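Local coordinates for protein fructose-bisphosphate aldolase (Slackia heliotrinireducens, PDB 4MOZ) that belongs to the DeoC/LacD family of aldolases and folds as a closed eight-stranded TIM barrel that assembles with further copies of itself, at residues Leu37-Cys42 against Val79-Arg84; Gly196-Ala201 against Ala231-Thr236. All blocks are in the same frame, centred on the assembly; numbering follows the deposited sequence. Where two conformers were deposited one is given.

In the fold
The chain is a TIM barrel of eight parallel strands, and the two contacts sample different layers of it. Interaction 1 pairs strands 37-41 and 79-82, the first two of the barrel, with its centre about 6 Å from the centre of the chain. Interaction 2 belongs to the outer layer, about 15 Å from that centre, where helix 191-204 meets the end of helix 222-232. The centres of the contacts are 21 Å apart and their nearest atoms about 9 Å, so they do not touch. Interaction 1 nears another subunit only through Q83 and R84, the latter salt-bridged to D14 of the second subunit; interaction 2 lies against the third subunit, R235 salt-bridged to its D93.

Interaction 1 of 2, residues Leu37-Cys42 against Val79-Arg84; sequences LMLFAC and VMAGQR
L39 lies across V79, the two side chains oblique to one another on the side of the sheet that they share with A81. The CB of L39 already rests 4.0 Å from V79 CG2, and its CG approaches that same methyl to 3.8 Å. With CG anti to the backbone N (chi1 -176°) the branch point lies over V79; from there CD1 stays on V79 CG2, while CD2 reaches A81 CB at 4.1 Å. Further back, L37 CD1 meets V79 CG2 with the side chains nearly perpendicular. Four backbone bonds join the parallel strands, among them F40 N to V79 O at 2.8 Å and A81 N to F40 O at 2.9 Å. These are the first two strands of the TIM barrel, joined through helix 66-74 in a beta-alpha-beta crossover. F40 and M80 point outward to that helix, and the other side faces the barrel interior, where L39 and A81 also reach L100. On the F40 side, C42 SG sits 3.4 Å above the F40 ring plane, offset toward the rim. A water donates to C42 O at 2.7 Å and also to Q83 OE1, whose amide NE2 binds S105 OG and D43 O.

Interaction 2 of 2, residues Gly196-Ala201 against Ala231-Thr236; sequences GAAGVA and AAAGRT
A198 and A233 meet methyl to methyl, CB to CB at 4.0 Å, in the one apolar side-chain contact of any closeness here. A looser one follows a turn later on the helix, where A201 CB is 4.4 Å from T236 CG2; chi1 of -67° sets OG1 of T236 beside the backbone N and turns CG2 toward A201. Backbone also meets backbone closely: G199 CA lies 3.7 Å from A232 O, and A198 O is as near to A233 CA. No hydrogen bond crosses between the segments. The polar groups are held otherwise: T236 OG1 bonds to A206 O, and A232 O accepts a bond from K45 NZ of the third subunit. Within 231-236 the chain reverses through a type II' turn from A233 to T236, closed by T236 N on A233 O at 2.8 Å, with G234 at positive phi where helix 222-232 has ended. The contact thus sets helix 191-204 beside the link from helix 222-232 to strand 237-240; A201 and T236 both rest on V209 of strand 208-210, and A197 and A201 reach I177 of strand 172-177.

Interaction 1 of 2, residues Leu37-Cys42 against Val79-Arg84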
ATOM      1  N   LEU C  37      -2.953 -36.334   6.843  1.00 27.72           N
ATOM      2  CA  LEU C  37      -3.354 -35.194   7.663  1.00 28.09           C
ATOM      3  C   LEU C  37      -4.815 -35.244   8.084  1.00 27.24           C
ATOM      4  O   LEU C  37      -5.718 -35.128   7.248  1.00 27.90           O
ATOM      5  CB  LEU C  37      -3.054 -33.862   6.959  1.00 28.08           C
ATOM      6  CG  LEU C  37      -3.378 -32.581   7.748  1.00 26.15           C
ATOM      7  CD1 LEU C  37      -2.476 -32.435   8.966  1.00 26.04           C
ATOM      8  CD2 LEU C  37      -3.282 -31.348   6.862  1.00 25.90           C
HETATM    9  N   MSE C  38      -5.031 -35.418   9.385  1.00 26.25           N
HETATM   10  CA  MSE C  38      -6.354 -35.274   9.985  1.00 28.01           C
HETATM   11  C   MSE C  38      -6.416 -33.879  10.592  1.00 26.99           C
HETATM   12  O   MSE C  38      -5.802 -33.620  11.629  1.00 27.13           O
HETATM   13  CB  MSE C  38      -6.597 -36.354  11.049  1.00 28.13           C
HETATM   14  CG  MSE C  38      -8.037 -36.458  11.543  1.00 30.37           C
HETATM   15 SE   MSE C  38      -8.638 -34.891  12.562  1.00 36.70          SE
HETATM   16  CE  MSE C  38     -10.308 -35.613  13.285  1.00 34.39           C
ATOM     17  N   LEU C  39      -7.141 -32.980   9.930  1.00 25.95           N
ATOM     18  CA  LEU C  39      -7.230 -31.584  10.354  1.00 26.42           C
ATOM     19  C   LEU C  39      -8.569 -31.277  11.021  1.00 25.84           C
ATOM     20  O   LEU C  39      -9.633 -31.462  10.423  1.00 26.99           O
ATOM     21  CB  LEU C  39      -6.983 -30.642   9.163  1.00 26.98           C
ATOM     22  CG  LEU C  39      -6.950 -29.130   9.439  1.00 28.06           C
ATOM     23  CD1 LEU C  39      -5.938 -28.429   8.547  1.00 28.02           C
ATOM     24  CD2 LEU C  39      -8.327 -28.481   9.303  1.00 26.53           C
ATOM     25  N   PHE C  40      -8.500 -30.808  12.262  1.00 23.96           N
ATOM     26  CA  PHE C  40      -9.679 -30.353  12.987  1.00 26.24           C
ATOM     27  C   PHE C  40      -9.792 -28.833  12.822  1.00 26.43           C
ATOM     28  O   PHE C  40      -9.002 -28.065  13.389  1.00 26.78           O
ATOM     29  CB  PHE C  40      -9.588 -30.786  14.456  1.00 25.46           C
ATOM     30  CG  PHE C  40     -10.732 -30.322  15.324  1.00 25.30           C
ATOM     31  CD1 PHE C  40     -12.037 -30.248  14.831  1.00 24.76           C
ATOM     32  CD2 PHE C  40     -10.505 -29.994  16.660  1.00 26.69           C
ATOM     33  CE1 PHE C  40     -13.079 -29.829  15.640  1.00 25.24           C
ATOM     34  CE2 PHE C  40     -11.549 -29.579  17.480  1.00 26.38           C
ATOM     35  CZ  PHE C  40     -12.837 -29.496  16.968  1.00 26.83           C
ATOM     36  N   ALA C  41     -10.771 -28.419  12.016  1.00 25.89           N
ATOM     37  CA  ALA C  41     -10.973 -27.016  11.672  1.00 27.18           C
ATOM     38  C   ALA C  41     -11.793 -26.279  12.732  1.00 28.23           C
ATOM     39  O   ALA C  41     -12.939 -26.642  13.018  1.00 28.10           O
ATOM     40  CB  ALA C  41     -11.627 -26.899  10.299  1.00 24.81           C
ATOM     41  N   CYS C  42     -11.192 -25.240  13.306  1.00 30.58           N
ATOM     42  CA  CYS C  42     -11.814 -24.449  14.368  1.00 31.49           C
ATOM     43  C   CYS C  42     -11.758 -22.953  14.059  1.00 29.99           C
ATOM     44  O   CYS C  42     -11.648 -22.126  14.964  1.00 30.16           O
ATOM     45  CB  CYS C  42     -11.115 -24.725  15.704  1.00 31.23           C
ATOM     46  SG  CYS C  42     -11.227 -26.437  16.271  1.00 33.83           S
ATOM     47  N   VAL C  79      -3.877 -32.044  13.446  1.00 28.25           N
ATOM     48  CA  VAL C  79      -3.719 -30.642  13.838  1.00 27.68           C
ATOM     49  C   VAL C  79      -5.058 -29.986  14.183  1.00 27.61           C
ATOM     50  O   VAL C  79      -6.109 -30.363  13.649  1.00 27.59           O
ATOM     51  CB  VAL C  79      -3.018 -29.779  12.751  1.00 27.46           C
ATOM     52  CG1 VAL C  79      -1.610 -30.283  12.464  1.00 27.55           C
ATOM     53  CG2 VAL C  79      -3.843 -29.705  11.472  1.00 25.82           C
HETATM   54  N   MSE C  80      -5.010 -29.023  15.097  0.50 27.20           N
HETATM   55  CA  MSE C  80      -6.136 -28.141  15.324  0.50 28.07           C
HETATM   56  C   MSE C  80      -5.824 -26.819  14.653  0.50 26.86           C
HETATM   57  O   MSE C  80      -4.832 -26.165  14.987  0.50 27.15           O
HETATM   58  CB  MSE C  80      -6.378 -27.926  16.813  0.50 29.58           C
HETATM   59  CG  MSE C  80      -7.537 -26.989  17.096  0.50 31.84           C
HETATM   60 SE   MSE C  80      -7.631 -26.515  18.968  0.50 34.84          SE
HETATM   61  CE  MSE C  80      -9.118 -25.261  18.899  0.50 31.17           C
ATOM     62  N   ALA C  81      -6.664 -26.441  13.695  1.00 26.36           N
ATOM     63  CA  ALA C  81      -6.491 -25.189  12.955  1.00 26.71           C
ATOM     64  C   ALA C  81      -7.404 -24.097  13.498  1.00 28.00           C
ATOM     65  O   ALA C  81      -8.624 -24.272  13.557  1.00 28.30           O
ATOM     66  CB  ALA C  81      -6.738 -25.400  11.468  1.00 25.26           C
ATOM     67  N   GLY C  82      -6.805 -22.978  13.902  1.00 27.57           N
ATOM     68  CA  GLY C  82      -7.564 -21.831  14.400  1.00 27.42           C
ATOM     69  C   GLY C  82      -6.801 -20.526  14.295  1.00 26.07           C
ATOM     70  O   GLY C  82      -5.591 -20.523  14.040  1.00 26.69           O
ATOM     71  N   GLN C  83      -7.507 -19.413  14.495  1.00 24.16           N
ATOM     72  CA  GLN C  83      -6.884 -18.088  14.474  1.00 24.84           C
ATOM     73  C   GLN C  83      -5.869 -17.932  15.603  1.00 25.77           C
ATOM     74  O   GLN C  83      -6.001 -18.563  16.660  1.00 25.48           O
ATOM     75  CB  GLN C  83      -7.939 -16.982  14.560  1.00 25.06           C
ATOM     76  CG  GLN C  83      -8.777 -16.800  13.302  1.00 25.33           C
ATOM     77  CD  GLN C  83      -9.979 -17.727  13.255  1.00 26.81           C
ATOM     78  OE1 GLN C  83     -10.271 -18.441  14.224  1.00 28.39           O
ATOM     79  NE2 GLN C  83     -10.686 -17.723  12.124  1.00 22.94           N
ATOM     80  N   ARG C  84      -4.859 -17.097  15.358  1.00 25.69           N
ATOM     81  CA  ARG C  84      -3.799 -16.800  16.329  1.00 24.90           C
ATOM     82  C   ARG C  84      -4.366 -16.419  17.697  1.00 25.08           C
ATOM     83  O   ARG C  84      -3.938 -16.957  18.721  1.00 25.03           O
ATOM     84  CB  ARG C  84      -2.904 -15.676  15.793  1.00 24.17           C
ATOM     85  CG  ARG C  84      -1.634 -15.386  16.589  1.00 23.37           C
ATOM     86  CD  ARG C  84      -1.217 -13.922  16.448  1.00 23.78           C
ATOM     87  NE  ARG C  84      -2.250 -13.037  16.987  1.00 24.82           N
ATOM     88  CZ  ARG C  84      -2.304 -12.618  18.252  1.00 23.62           C
ATOM     89  NH1 ARG C  84      -1.364 -12.967  19.123  1.00 21.22           N
ATOM     90  NH2 ARG C  84      -3.302 -11.838  18.649  1.00 23.14           N
TER
HETATM   91  O   HOH W   1     -12.967 -19.747  15.059  1.00 25.12           O

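Interaction 2 of 2, residues Gly196-Ala201 against Ala231-Thr236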
ATOM      1  N   GLY C 196      -7.987 -27.603 -10.798  1.00 23.59           N
ATOM      2  CA  GLY C 196      -7.267 -26.339 -10.972  1.00 23.24           C
ATOM      3  C   GLY C 196      -6.766 -25.780  -9.653  1.00 23.16           C
ATOM      4  O   GLY C 196      -5.592 -25.410  -9.523  1.00 21.07           O
ATOM      5  N   ALA C 197      -7.666 -25.737  -8.671  1.00 24.36           N
ATOM      6  CA  ALA C 197      -7.358 -25.256  -7.327  1.00 23.42           C
ATOM      7  C   ALA C 197      -6.228 -26.066  -6.698  1.00 23.41           C
ATOM      8  O   ALA C 197      -5.302 -25.504  -6.113  1.00 23.98           O
ATOM      9  CB  ALA C 197      -8.607 -25.310  -6.455  1.00 23.25           C
ATOM     10  N   ALA C 198      -6.307 -27.388  -6.837  1.00 24.07           N
ATOM     11  CA  ALA C 198      -5.289 -28.286  -6.305  1.00 24.50           C
ATOM     12  C   ALA C 198      -3.913 -28.032  -6.919  1.00 24.67           C
ATOM     13  O   ALA C 198      -2.906 -28.037  -6.210  1.00 25.44           O
ATOM     14  CB  ALA C 198      -5.705 -29.734  -6.505  1.00 23.08           C
ATOM     15  N   GLY C 199      -3.876 -27.798  -8.231  1.00 25.75           N
ATOM     16  CA  GLY C 199      -2.623 -27.511  -8.936  1.00 25.36           C
ATOM     17  C   GLY C 199      -1.975 -26.193  -8.537  1.00 23.72           C
ATOM     18  O   GLY C 199      -0.745 -26.087  -8.482  1.00 24.19           O
ATOM     19  N   VAL C 200      -2.799 -25.187  -8.250  1.00 23.36           N
ATOM     20  CA  VAL C 200      -2.292 -23.879  -7.823  1.00 24.12           C
ATOM     21  C   VAL C 200      -1.529 -23.993  -6.501  1.00 24.49           C
ATOM     22  O   VAL C 200      -0.446 -23.410  -6.348  1.00 24.59           O
ATOM     23  CB  VAL C 200      -3.423 -22.830  -7.717  1.00 22.82           C
ATOM     24  CG1 VAL C 200      -2.951 -21.575  -6.991  1.00 20.90           C
ATOM     25  CG2 VAL C 200      -3.948 -22.480  -9.101  1.00 21.12           C
ATOM     26  N   ALA C 201      -2.089 -24.762  -5.565  1.00 23.85           N
ATOM     27  CA  ALA C 201      -1.475 -24.955  -4.251  1.00 24.33           C
ATOM     28  C   ALA C 201      -0.049 -25.489  -4.358  1.00 23.96           C
ATOM     29  O   ALA C 201       0.837 -25.064  -3.607  1.00 25.22           O
ATOM     30  CB  ALA C 201      -2.324 -25.876  -3.397  1.00 22.34           C
ATOM     31  N   ALA C 231      -3.917 -35.875  -8.410  1.00 26.78           N
ATOM     32  CA  ALA C 231      -2.837 -36.002  -9.379  1.00 26.57           C
ATOM     33  C   ALA C 231      -2.251 -34.629  -9.710  1.00 26.56           C
ATOM     34  O   ALA C 231      -1.030 -34.460  -9.698  1.00 29.24           O
ATOM     35  CB  ALA C 231      -3.323 -36.710 -10.638  1.00 24.11           C
ATOM     36  N   ALA C 232      -3.128 -33.654  -9.973  1.00 26.33           N
ATOM     37  CA  ALA C 232      -2.719 -32.280 -10.296  1.00 26.36           C
ATOM     38  C   ALA C 232      -1.902 -31.616  -9.183  1.00 26.63           C
ATOM     39  O   ALA C 232      -0.991 -30.834  -9.458  1.00 25.33           O
ATOM     40  CB  ALA C 232      -3.932 -31.431 -10.638  1.00 23.61           C
ATOM     41  N   ALA C 233      -2.230 -31.943  -7.935  1.00 27.72           N
ATOM     42  CA  ALA C 233      -1.520 -31.416  -6.766  1.00 25.73           C
ATOM     43  C   ALA C 233      -0.110 -31.998  -6.585  1.00 25.98           C
ATOM     44  O   ALA C 233       0.675 -31.483  -5.790  1.00 27.35           O
ATOM     45  CB  ALA C 233      -2.354 -31.624  -5.510  1.00 25.17           C
ATOM     46  N   GLY C 234       0.204 -33.066  -7.319  1.00 27.05           N
ATOM     47  CA  GLY C 234       1.543 -33.668  -7.300  1.00 26.73           C
ATOM     48  C   GLY C 234       2.056 -33.970  -5.903  1.00 28.21           C
ATOM     49  O   GLY C 234       1.417 -34.702  -5.145  1.00 29.86           O
ATOM     50  N   ARG C 235       3.202 -33.387  -5.555  1.00 27.14           N
ATOM     51  CA  ARG C 235       3.805 -33.597  -4.236  1.00 27.09           C
ATOM     52  C   ARG C 235       3.189 -32.759  -3.110  1.00 27.98           C
ATOM     53  O   ARG C 235       3.697 -32.760  -1.988  1.00 33.11           O
ATOM     54  CB  ARG C 235       5.317 -33.395  -4.292  1.00 29.02           C
ATOM     55  CG  ARG C 235       6.063 -34.560  -4.916  1.00 25.93           C
ATOM     56  CD  ARG C 235       7.550 -34.296  -4.919  1.00 26.01           C
ATOM     57  NE  ARG C 235       8.267 -35.393  -5.557  1.00 28.41           N
ATOM     58  CZ  ARG C 235       9.588 -35.465  -5.676  1.00 29.86           C
ATOM     59  NH1 ARG C 235      10.135 -36.516  -6.273  1.00 34.44           N
ATOM     60  NH2 ARG C 235      10.364 -34.495  -5.202  1.00 27.40           N
ATOM     61  N   THR C 236       2.113 -32.038  -3.417  1.00 27.45           N
ATOM     62  CA  THR C 236       1.294 -31.385  -2.394  1.00 26.70           C
ATOM     63  C   THR C 236       0.142 -32.335  -2.065  1.00 25.91           C
ATOM     64  O   THR C 236      -0.596 -32.754  -2.957  1.00 26.73           O
ATOM     65  CB  THR C 236       0.758 -30.009  -2.872  1.00 25.20           C
ATOM     66  OG1 THR C 236       1.849 -29.095  -3.017  1.00 22.98           O
ATOM     67  CG2 THR C 236      -0.249 -29.419  -1.885  1.00 22.87           C
TER